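Local coordinates for protein 433aa long hypothetical phosphoribosylglycinamide formyl transferase (PDB 2DWC) that is an ATP-grasp protein with a PurT-type C-terminal region that binds adenosine-5'-diphosphate, at residues 254-257 and 258-262; 118-121 and 122-125; 413-416 and 417-420; 92-95 and 96-99. One frame throughout, in Å; residues are numbered along the deposited sequence.

Contact 1: residues 254-257 and 258-262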
loop_
_atom_site.group_PDB
_atom_site.type_symbol
_atom_site.label_atom_id
_atom_site.label_comp_id
_atom_site.label_asym_id
_atom_site.label_seq_id
_atom_site.Cartn_x
_atom_site.Cartn_y
_atom_site.Cartn_z
ATOM N N LYS B 254 0.469 6.954 -32.436
ATOM C CA LYS B 254 1.616 6.462 -33.210
ATOM C C LYS B 254 2.884 6.496 -32.359
ATOM O O LYS B 254 3.661 5.542 -32.343
ATOM C CB LYS B 254 1.861 7.307 -34.470
ATOM C CG LYS B 254 0.890 6.986 -35.582
ATOM C CD LYS B 254 1.349 7.530 -36.929
ATOM C CE LYS B 254 0.295 7.213 -38.000
ATOM N NZ LYS B 254 0.771 7.536 -39.383
ATOM N N ALA B 255 3.093 7.600 -31.655
ATOM C CA ALA B 255 4.273 7.722 -30.804
ATOM C C ALA B 255 4.204 6.652 -29.712
ATOM O O ALA B 255 5.217 6.042 -29.364
ATOM C CB ALA B 255 4.331 9.114 -30.177
ATOM N N GLU B 256 3.009 6.439 -29.169
ATOM C CA GLU B 256 2.836 5.455 -28.104
ATOM C C GLU B 256 3.259 4.070 -28.568
ATOM O O GLU B 256 3.967 3.344 -27.859
ATOM C CB GLU B 256 1.380 5.422 -27.623
ATOM C CG GLU B 256 1.118 4.411 -26.526
ATOM C CD GLU B 256 -0.323 4.352 -26.141
ATOM O OE1 GLU B 256 -1.091 5.193 -26.645
ATOM O OE2 GLU B 256 -0.698 3.464 -25.355
ATOM N N ARG B 257 2.850 3.681 -29.770
ATOM C CA ARG B 257 3.252 2.366 -30.247
ATOM C C ARG B 257 4.762 2.297 -30.523
ATOM O O ARG B 257 5.378 1.228 -30.402
ATOM C CB ARG B 257 2.472 1.979 -31.514
ATOM C CG ARG B 257 0.964 1.997 -31.316
ATOM C CD ARG B 257 0.203 1.260 -32.425
ATOM N NE ARG B 257 0.256 -0.184 -32.208
ATOM C CZ ARG B 257 1.047 -1.030 -32.870
ATOM N NH1 ARG B 257 1.870 -0.598 -33.825
ATOM N NH2 ARG B 257 1.037 -2.315 -32.548
ATOM N N GLU B 258 5.347 3.405 -30.933
ATOM C CA GLU B 258 6.790 3.426 -31.204
ATOM C C GLU B 258 7.529 3.316 -29.853
ATOM O O GLU B 258 8.608 2.708 -29.753
ATOM C CB GLU B 258 7.161 4.728 -31.910
ATOM C CG GLU B 258 8.624 4.907 -32.233
ATOM C CD GLU B 258 9.112 4.006 -33.387
ATOM O OE1 GLU B 258 10.257 4.222 -33.826
ATOM O OE2 GLU B 258 8.369 3.098 -33.835
ATOM N N VAL B 259 6.947 3.924 -28.822
ATOM C CA VAL B 259 7.558 3.851 -27.467
ATOM C C VAL B 259 7.613 2.379 -27.068
ATOM O O VAL B 259 8.649 1.889 -26.619
ATOM C CB VAL B 259 6.715 4.673 -26.442
ATOM C CG1 VAL B 259 7.054 4.256 -24.973
ATOM C CG2 VAL B 259 7.000 6.153 -26.635
ATOM N N TYR B 260 6.516 1.649 -27.257
ATOM C CA TYR B 260 6.502 0.221 -26.915
ATOM C C TYR B 260 7.495 -0.548 -27.785
ATOM O O TYR B 260 8.198 -1.416 -27.301
ATOM C CB TYR B 260 5.115 -0.415 -27.114
ATOM C CG TYR B 260 3.995 0.228 -26.301
ATOM C CD1 TYR B 260 2.675 0.243 -26.767
ATOM C CD2 TYR B 260 4.264 0.836 -25.065
ATOM C CE1 TYR B 260 1.660 0.847 -26.031
ATOM C CE2 TYR B 260 3.252 1.457 -24.318
ATOM C CZ TYR B 260 1.963 1.465 -24.796
ATOM O OH TYR B 260 0.991 2.134 -24.079
ATOM N N ARG B 261 7.551 -0.240 -29.082
ATOM C CA ARG B 261 8.473 -0.956 -29.952
ATOM C C ARG B 261 9.941 -0.772 -29.534
ATOM O O ARG B 261 10.723 -1.745 -29.505
ATOM C CB ARG B 261 8.275 -0.459 -31.415
ATOM C CG ARG B 261 9.054 -1.269 -32.472
ATOM C CD ARG B 261 9.018 -0.587 -33.866
ATOM N NE ARG B 261 9.859 0.609 -33.950
ATOM C CZ ARG B 261 11.190 0.597 -34.003
ATOM N NH1 ARG B 261 11.855 -0.559 -33.978
ATOM N NH2 ARG B 261 11.858 1.743 -34.106
ATOM N N ILE B 262 10.315 0.469 -29.247
ATOM C CA ILE B 262 11.698 0.796 -28.854
ATOM C C ILE B 262 12.013 0.148 -27.499
ATOM O O ILE B 262 13.082 -0.470 -27.316
ATOM C CB ILE B 262 11.881 2.326 -28.794
ATOM C CG1 ILE B 262 11.984 2.856 -30.237
ATOM C CG2 ILE B 262 13.149 2.705 -28.017
ATOM C CD1 ILE B 262 11.868 4.303 -30.366
#
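Glu256 and Tyr260, one turn apart on the helix, run side by side in the same direction, and their ends meet in a very short hydrogen bond, 2.5 Å from Tyr260 OH to Glu256 OE2. With CG anti to the backbone N (chi1 179°) and the rest of its chain extended, Glu256 lays its CG 3.5 Å from Tyr260 CZ, while the carboxylate stands 78° from the ring plane. OE2 also takes a salt bridge from Lys231, so two donors converge on one oxygen. The ring is covered as well: Glu256 O lies over one face, toward the rim, and the same carbonyl receives Tyr260 N at 3.1 Å. This bond is one of the successive i to i+4 bonds of a regular alpha-helix; the preceding donor, Val259 N, reaches Ala255 O at 2.8 Å beside the buried Val259 CG2.

The other flank is looser. Lys254 is exposed, and its extended chain carries NZ clear of the next turn, while Arg261 grips Glu258 side-on through NE to OE2 (2.9 Å) and NH2 to OE1 (3.0 Å), both acceptors being met from above the carboxylate plane.

Helix 253-270 rests its buried side on the mixed sheet: Val259 and Ile262 touch Val287 of strand 286-293, and Tyr260 packs on Pro232 of strand 225-238. The partly exposed Arg257 lies against Tyr334 of strand 334-337.

Contact 2: residues 118-121 and 122-125. With ADP (adenosine-5'-diphosphate), chain H.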
loop_
_atom_site.group_PDB
_atom_site.type_symbol
_atom_site.label_atom_id
_atom_site.label_comp_id
_atom_site.label_asym_id
_atom_site.label_seq_id
_atom_site.Cartn_x
_atom_site.Cartn_y
_atom_site.Cartn_z
ATOM N N ALA B 118 24.116 -0.311 -17.830
ATOM C CA ALA B 118 23.420 0.951 -17.632
ATOM C C ALA B 118 24.182 2.017 -16.888
ATOM O O ALA B 118 23.857 3.208 -16.984
ATOM C CB ALA B 118 22.050 0.693 -16.932
ATOM N N MET B 119 25.205 1.634 -16.152
ATOM C CA MET B 119 25.919 2.647 -15.406
ATOM C C MET B 119 27.066 3.314 -16.166
ATOM O O MET B 119 27.725 4.197 -15.634
ATOM C CB MET B 119 26.419 2.041 -14.102
ATOM C CG MET B 119 27.364 0.905 -14.271
ATOM S SD MET B 119 28.997 1.595 -14.491
ATOM C CE MET B 119 29.239 2.389 -12.826
ATOM N N HIS B 120 27.271 2.895 -17.410
ATOM C CA HIS B 120 28.354 3.428 -18.252
ATOM C C HIS B 120 27.709 3.960 -19.538
ATOM O O HIS B 120 27.212 3.176 -20.355
ATOM C CB HIS B 120 29.324 2.296 -18.559
ATOM C CG HIS B 120 30.630 2.752 -19.131
ATOM N ND1 HIS B 120 30.761 3.213 -20.427
ATOM C CD2 HIS B 120 31.873 2.792 -18.592
ATOM C CE1 HIS B 120 32.028 3.509 -20.662
ATOM N NE2 HIS B 120 32.724 3.261 -19.564
ATOM N N ARG B 121 27.752 5.276 -19.737
ATOM C CA ARG B 121 27.078 5.855 -20.890
ATOM C C ARG B 121 27.501 5.300 -22.246
ATOM O O ARG B 121 26.685 5.240 -23.171
ATOM C CB ARG B 121 27.192 7.384 -20.891
ATOM C CG ARG B 121 26.593 8.073 -19.678
ATOM C CD ARG B 121 26.497 9.534 -19.980
ATOM N NE ARG B 121 26.222 10.329 -18.800
ATOM C CZ ARG B 121 25.011 10.557 -18.309
ATOM N NH1 ARG B 121 23.935 10.041 -18.894
ATOM N NH2 ARG B 121 24.883 11.339 -17.244
ATOM N N GLU B 122 28.757 4.873 -22.372
ATOM C CA GLU B 122 29.213 4.320 -23.647
ATOM C C GLU B 122 28.717 2.883 -23.841
ATOM O O GLU B 122 28.228 2.514 -24.900
ATOM C CB GLU B 122 30.746 4.355 -23.743
ATOM C CG GLU B 122 31.223 3.766 -25.066
ATOM C CD GLU B 122 32.718 3.921 -25.280
ATOM O OE1 GLU B 122 33.184 3.619 -26.395
ATOM O OE2 GLU B 122 33.409 4.337 -24.335
ATOM N N ARG B 123 28.840 2.053 -22.809
ATOM C CA ARG B 123 28.352 0.697 -22.948
ATOM C C ARG B 123 26.838 0.726 -23.248
ATOM O O ARG B 123 26.340 -0.038 -24.064
ATOM C CB ARG B 123 28.621 -0.109 -21.668
ATOM C CG ARG B 123 30.111 -0.302 -21.347
ATOM C CD ARG B 123 30.326 -1.386 -20.272
ATOM N NE ARG B 123 29.945 -0.961 -18.920
ATOM C CZ ARG B 123 30.813 -0.627 -17.963
ATOM N NH1 ARG B 123 32.119 -0.666 -18.210
ATOM N NH2 ARG B 123 30.385 -0.262 -16.755
ATOM N N LEU B 124 26.125 1.625 -22.590
ATOM C CA LEU B 124 24.680 1.717 -22.778
ATOM C C LEU B 124 24.309 2.206 -24.176
ATOM O O LEU B 124 23.505 1.584 -24.867
ATOM C CB LEU B 124 24.076 2.663 -21.750
ATOM C CG LEU B 124 22.551 2.746 -21.798
ATOM C CD1 LEU B 124 21.966 1.327 -21.705
ATOM C CD2 LEU B 124 22.068 3.643 -20.658
ATOM N N ARG B 125 24.898 3.330 -24.574
ATOM C CA ARG B 125 24.591 3.886 -25.890
ATOM C C ARG B 125 24.922 2.880 -26.981
ATOM O O ARG B 125 24.132 2.668 -27.903
ATOM C CB ARG B 125 25.348 5.211 -26.103
ATOM C CG ARG B 125 25.030 5.919 -27.450
ATOM C CD ARG B 125 23.525 6.047 -27.768
ATOM N NE ARG B 125 22.760 6.834 -26.778
ATOM C CZ ARG B 125 22.415 8.105 -26.924
ATOM N NH1 ARG B 125 22.768 8.769 -28.017
ATOM N NH2 ARG B 125 21.671 8.702 -25.998
HETATM P PB ADP H . 20.936 11.645 -16.264
HETATM O O1B ADP H . 20.539 10.335 -15.702
HETATM O O2B ADP H . 20.170 13.011 -15.885
HETATM O O3B ADP H . 22.409 11.905 -16.856
HETATM P PA ADP H . 20.705 12.447 -18.942
HETATM O O1A ADP H . 21.947 13.198 -18.655
HETATM O O2A ADP H . 20.902 11.451 -20.190
HETATM O O3A ADP H . 20.239 11.522 -17.710
HETATM O "O5'" ADP H . 19.479 13.423 -19.295
HETATM C "C5'" ADP H . 19.051 14.414 -18.357
HETATM C "C4'" ADP H . 18.153 15.417 -19.078
HETATM O "O4'" ADP H . 18.898 16.296 -19.937
HETATM C "C3'" ADP H . 17.208 14.665 -20.014
HETATM O "O3'" ADP H . 16.106 14.159 -19.255
HETATM C "C2'" ADP H . 16.759 15.855 -20.857
HETATM O "O2'" ADP H . 15.938 16.716 -20.062
HETATM C "C1'" ADP H . 18.108 16.527 -21.119
HETATM N N9 ADP H . 18.810 15.886 -22.254
HETATM C C8 ADP H . 19.730 14.929 -22.177
HETATM N N7 ADP H . 20.153 14.619 -23.404
HETATM C C5 ADP H . 19.502 15.388 -24.263
HETATM C C6 ADP H . 19.506 15.515 -25.651
HETATM N N6 ADP H . 20.338 14.790 -26.391
HETATM N N1 ADP H . 18.681 16.405 -26.221
HETATM C C2 ADP H . 17.877 17.159 -25.494
HETATM N N3 ADP H . 17.850 17.067 -24.174
HETATM C C4 ADP H . 18.641 16.199 -23.536
#
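The side chain of His120 caps helix 121-132 and is crossed at about a right angle by that of Arg123. Followed outward, Arg123 first sets CB 3.8 Å from His120 O, and its CG then passes 3.7 Å from His120 ND1. CD keeps a longer 4.2 Å from His120 CB. A bend at chi3 (-73°) folds the guanidinium back, which brings NE and CZ each to 3.3 Å from His120 CB, the methylene covering one face of the group. NH1 comes nearest to His120 CD2, the ring and guanidinium planes 37° apart, whereas NH2 meets Met119 SD, which lies at the guanidinium edge, 3.2 Å away, and is hydrogen-bonded to Trp116 O; the Trp116 ring adds a cation-pi contact.

His120 ND1 is the N-cap acceptor, taking Arg123 N at 3.3 Å and, weakly, Glu122 N. His120 O starts the helical bonding by accepting Leu124 N.

Arg121, extended from CG to NE, leaves the first turn for the adenosine-5'-diphosphate pocket. Its NH2 donates to ADP O3B at 2.6 Å, NH1 adds a weak bond to the same oxygen, and NE is held by Ala163 O.

The turn links helix 112-118 to helix 121-132, with Leu124 on strand 286-293, Glu122 on strand 139-142 and Arg121 against Ile200 of strand 199-203.

Contact 3: residues 413-416 and 417-420. With SO4 (sulfate ion), chain G.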
loop_
_atom_site.group_PDB
_atom_site.type_symbol
_atom_site.label_atom_id
_atom_site.label_comp_id
_atom_site.label_asym_id
_atom_site.label_seq_id
_atom_site.Cartn_x
_atom_site.Cartn_y
_atom_site.Cartn_z
ATOM N N LEU B 413 8.704 22.596 5.250
ATOM C CA LEU B 413 9.533 21.666 6.027
ATOM C C LEU B 413 10.594 22.343 6.861
ATOM O O LEU B 413 11.070 23.440 6.521
ATOM C CB LEU B 413 10.280 20.691 5.084
ATOM C CG LEU B 413 9.810 20.471 3.650
ATOM C CD1 LEU B 413 10.782 19.560 2.907
ATOM C CD2 LEU B 413 8.430 19.849 3.666
ATOM N N ARG B 414 10.975 21.700 7.963
ATOM C CA ARG B 414 12.088 22.223 8.738
ATOM C C ARG B 414 12.771 21.036 9.376
ATOM O O ARG B 414 12.271 19.909 9.289
ATOM C CB ARG B 414 11.651 23.209 9.822
ATOM C CG ARG B 414 11.021 22.606 11.104
ATOM C CD ARG B 414 11.119 23.703 12.203
ATOM N NE ARG B 414 10.449 23.386 13.474
ATOM C CZ ARG B 414 10.973 22.650 14.450
ATOM N NH1 ARG B 414 12.187 22.120 14.313
ATOM N NH2 ARG B 414 10.300 22.482 15.589
ATOM N N THR B 415 13.938 21.265 9.970
ATOM C CA THR B 415 14.619 20.170 10.664
ATOM C C THR B 415 14.825 20.633 12.088
ATOM O O THR B 415 14.406 21.725 12.467
ATOM C CB THR B 415 15.946 19.813 10.009
ATOM O OG1 THR B 415 16.804 20.956 10.029
ATOM C CG2 THR B 415 15.716 19.410 8.548
ATOM N N ARG B 416 15.497 19.813 12.879
ATOM C CA ARG B 416 15.691 20.077 14.285
ATOM C C ARG B 416 16.409 21.392 14.513
ATOM O O ARG B 416 16.125 22.108 15.482
ATOM C CB ARG B 416 16.505 18.890 14.847
ATOM C CG ARG B 416 16.841 18.892 16.222
ATOM C CD ARG B 416 17.314 17.487 16.620
ATOM N NE ARG B 416 16.527 17.217 17.803
ATOM C CZ ARG B 416 16.556 17.978 18.893
ATOM N NH1 ARG B 416 17.371 19.038 18.952
ATOM N NH2 ARG B 416 15.702 17.747 19.870
ATOM N N SER B 417 17.315 21.701 13.596
ATOM C CA SER B 417 18.138 22.893 13.650
ATOM C C SER B 417 17.973 23.817 12.428
ATOM O O SER B 417 18.960 24.308 11.882
ATOM C CB SER B 417 19.608 22.476 13.761
ATOM O OG SER B 417 20.013 21.792 12.575
ATOM N N SER B 418 16.743 24.036 11.979
ATOM C CA SER B 418 16.519 24.935 10.851
ATOM C C SER B 418 15.183 25.608 11.054
ATOM O O SER B 418 14.430 25.250 11.964
ATOM C CB SER B 418 16.484 24.187 9.520
ATOM O OG SER B 418 15.151 23.788 9.209
ATOM N N ASP B 419 14.890 26.602 10.220
ATOM C CA ASP B 419 13.599 27.261 10.316
ATOM C C ASP B 419 12.762 26.637 9.224
ATOM O O ASP B 419 13.264 25.842 8.434
ATOM C CB ASP B 419 13.716 28.771 10.058
ATOM C CG ASP B 419 14.491 29.500 11.150
ATOM O OD1 ASP B 419 14.290 29.185 12.352
ATOM O OD2 ASP B 419 15.288 30.395 10.799
ATOM N N TRP B 420 11.488 27.008 9.184
ATOM C CA TRP B 420 10.568 26.497 8.180
ATOM C C TRP B 420 10.835 27.087 6.781
ATOM O O TRP B 420 11.132 28.270 6.642
ATOM C CB TRP B 420 9.144 26.811 8.626
ATOM C CG TRP B 420 8.733 26.078 9.877
ATOM C CD1 TRP B 420 8.651 26.574 11.151
ATOM C CD2 TRP B 420 8.256 24.728 9.939
ATOM N NE1 TRP B 420 8.126 25.611 12.005
ATOM C CE2 TRP B 420 7.879 24.470 11.281
ATOM C CE3 TRP B 420 8.107 23.712 8.984
ATOM C CZ2 TRP B 420 7.351 23.222 11.686
ATOM C CZ3 TRP B 420 7.585 22.484 9.390
ATOM C CH2 TRP B 420 7.216 22.253 10.717
HETATM S S SO4 G . 7.418 25.075 15.556
HETATM O O1 SO4 G . 8.595 25.625 16.306
HETATM O O2 SO4 G . 6.978 26.059 14.513
HETATM O O3 SO4 G . 7.804 23.781 14.900
HETATM O O4 SO4 G . 6.291 24.815 16.511
#
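Arg414 and Trp420 face each other across the reversal between strands 412-414 and 421-422, an antiparallel hairpin connection in a small sheet. Arg414 places CG between its backbone N and carbonyl carbon (chi1 77°), which carries the methylene over the indole: CG stands 3.5 Å above the centre of the six-membered ring, a CH-pi contact almost on the ring normal. Trp420 presents that face by setting its own CG anti to the carbonyl carbon (chi1 -66°). The arginine chain then runs extended to NE, and the guanidinium ends 79° from the ring plane. Its NH1 turns back to Thr415 O at 2.9 Å, which helps to fix the rotation of the group.

Ser418 OG ties the turn together as both acceptor and donor, receiving Thr415 N at 2.9 Å and donating to Asp419 O. Thr415 OG1 lies 3.3 Å from Ser418 CB and is hydrogen-bonded to Ser353 O. At the exposed bend, Arg416 reaches Asp17 of the second subunit in a salt bridge.

A sulfate ion, probably from the crystallisation liquor, bridges the main pair: Arg414 NE and NH2 converge on O3, and Trp420 NE1 donates to O2 at 2.8 Å.

Contact 4: residues 92-95 and 96-99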
loop_
_atom_site.group_PDB
_atom_site.type_symbol
_atom_site.label_atom_id
_atom_site.label_comp_id
_atom_site.label_asym_id
_atom_site.label_seq_id
_atom_site.Cartn_x
_atom_site.Cartn_y
_atom_site.Cartn_z
ATOM N N ALA B 92 25.174 2.764 -7.422
ATOM C CA ALA B 92 26.390 2.755 -6.587
ATOM C C ALA B 92 26.527 1.526 -5.691
ATOM O O ALA B 92 26.517 1.597 -4.461
ATOM C CB ALA B 92 26.463 4.013 -5.759
ATOM N N ILE B 93 26.625 0.387 -6.347
ATOM C CA ILE B 93 26.794 -0.874 -5.673
ATOM C C ILE B 93 28.027 -1.516 -6.304
ATOM O O ILE B 93 28.332 -1.290 -7.474
ATOM C CB ILE B 93 25.546 -1.764 -5.872
ATOM C CG1 ILE B 93 24.381 -1.219 -5.038
ATOM C CG2 ILE B 93 25.840 -3.183 -5.477
ATOM C CD1 ILE B 93 23.053 -1.782 -5.474
ATOM N N ASN B 94 28.760 -2.306 -5.540
ATOM C CA ASN B 94 29.927 -2.966 -6.110
ATOM C C ASN B 94 29.484 -3.885 -7.252
ATOM O O ASN B 94 28.754 -4.865 -7.033
ATOM C CB ASN B 94 30.643 -3.784 -5.031
ATOM C CG ASN B 94 31.956 -4.383 -5.527
ATOM O OD1 ASN B 94 31.967 -5.294 -6.368
ATOM N ND2 ASN B 94 33.072 -3.868 -5.004
ATOM N N LEU B 95 29.931 -3.591 -8.486
ATOM C CA LEU B 95 29.497 -4.418 -9.628
ATOM C C LEU B 95 30.118 -5.811 -9.673
ATOM O O LEU B 95 29.454 -6.782 -10.048
ATOM C CB LEU B 95 29.755 -3.661 -10.947
ATOM C CG LEU B 95 29.188 -2.247 -11.048
ATOM C CD1 LEU B 95 29.754 -1.595 -12.339
ATOM C CD2 LEU B 95 27.642 -2.262 -11.046
ATOM N N ASP B 96 31.388 -5.947 -9.295
ATOM C CA ASP B 96 31.980 -7.282 -9.253
ATOM C C ASP B 96 31.165 -8.179 -8.299
ATOM O O ASP B 96 31.006 -9.364 -8.523
ATOM C CB ASP B 96 33.426 -7.239 -8.718
ATOM C CG ASP B 96 34.430 -6.748 -9.759
ATOM O OD1 ASP B 96 34.044 -6.557 -10.927
ATOM O OD2 ASP B 96 35.605 -6.547 -9.400
ATOM N N ALA B 97 30.684 -7.613 -7.200
ATOM C CA ALA B 97 29.925 -8.431 -6.264
ATOM C C ALA B 97 28.696 -9.018 -6.938
ATOM O O ALA B 97 28.389 -10.198 -6.770
ATOM C CB ALA B 97 29.479 -7.587 -5.017
ATOM N N LEU B 98 27.954 -8.166 -7.648
ATOM C CA LEU B 98 26.747 -8.646 -8.330
ATOM C C LEU B 98 27.082 -9.797 -9.291
ATOM O O LEU B 98 26.363 -10.803 -9.338
ATOM C CB LEU B 98 26.048 -7.478 -9.068
ATOM C CG LEU B 98 25.564 -6.313 -8.194
ATOM C CD1 LEU B 98 24.843 -5.257 -9.104
ATOM C CD2 LEU B 98 24.615 -6.826 -7.096
ATOM N N PHE B 99 28.175 -9.685 -10.042
ATOM C CA PHE B 99 28.493 -10.766 -10.981
ATOM C C PHE B 99 28.867 -12.016 -10.211
ATOM O O PHE B 99 28.533 -13.116 -10.638
ATOM C CB PHE B 99 29.682 -10.398 -11.906
ATOM C CG PHE B 99 29.320 -9.429 -13.026
ATOM C CD1 PHE B 99 29.690 -8.094 -12.970
ATOM C CD2 PHE B 99 28.641 -9.891 -14.150
ATOM C CE1 PHE B 99 29.403 -7.228 -14.011
ATOM C CE2 PHE B 99 28.340 -9.023 -15.218
ATOM C CZ PHE B 99 28.721 -7.707 -15.148
#
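Asn94 OD1 accepts the backbone N of Ala97 at 2.8 Å, the capping bond that opens helix 95-103. With CG anti to its own N (chi1 -174°), the asparagine swings its amide across the first turn, and Ala97 N arrives tilted 21° from the plane of the side-chain carbonyl. Asp96 N lies 3.1 Å from the same OD1 but at too poor an angle to bond. The other half of the amide is used as well: ND2 donates to Met69 O, so the cap residue is anchored at both ends, to its own helix through OD1 and to the loop ahead of helix 71-81 through ND2. A backbone hydrogen bond to Met68 strengthens that tie.

The N-cap stands where the chain, having left strand 85-88 at the edge of the four-stranded parallel sheet, enters the next helix of the Rossmann-like preATP-grasp region. Beyond the cap the helical bonds take over. Asn94 O receives Leu98 N only weakly, at 3.5 Å, whereas Leu95 O takes Phe99 N at 3.2 Å with an N-H...O angle of 161°. Phe99 CD1 comes equally close to this carbonyl oxygen, and the ring itself meets Trp116 edge-to-face.

Ile93 and Leu98 supply the apolar side, crossing at about a right angle with Ile93 CG2 4.2 Å from Leu98 CG. Both reach Leu25 of strand 21-25; Ile93 also packs on Leu74 of helix 71-81, and Leu98 touches Ala112 of helix 112-118.

Overall arrangement
Contacts 2 and 4 are neighbours, their centres about 16 Å apart, and they touch directly where Met119 SD packs 3.9 Å from Leu95 CD1. Trp116 of helix 112-118 touches both. Of the four, contact 2 supplies a residue of the adenosine-5'-diphosphate pocket, Arg121. Contact 1 lies about 22 Å from contact 2 between centres without touching it; strand 286-293, which carries the pocket residues Asn290 and Glu291, packs against side chains of both. Contact 3 is remote, about 39 Å from contact 2 and about 45 Å from contact 1, centre to centre, and it alone reaches the second subunit.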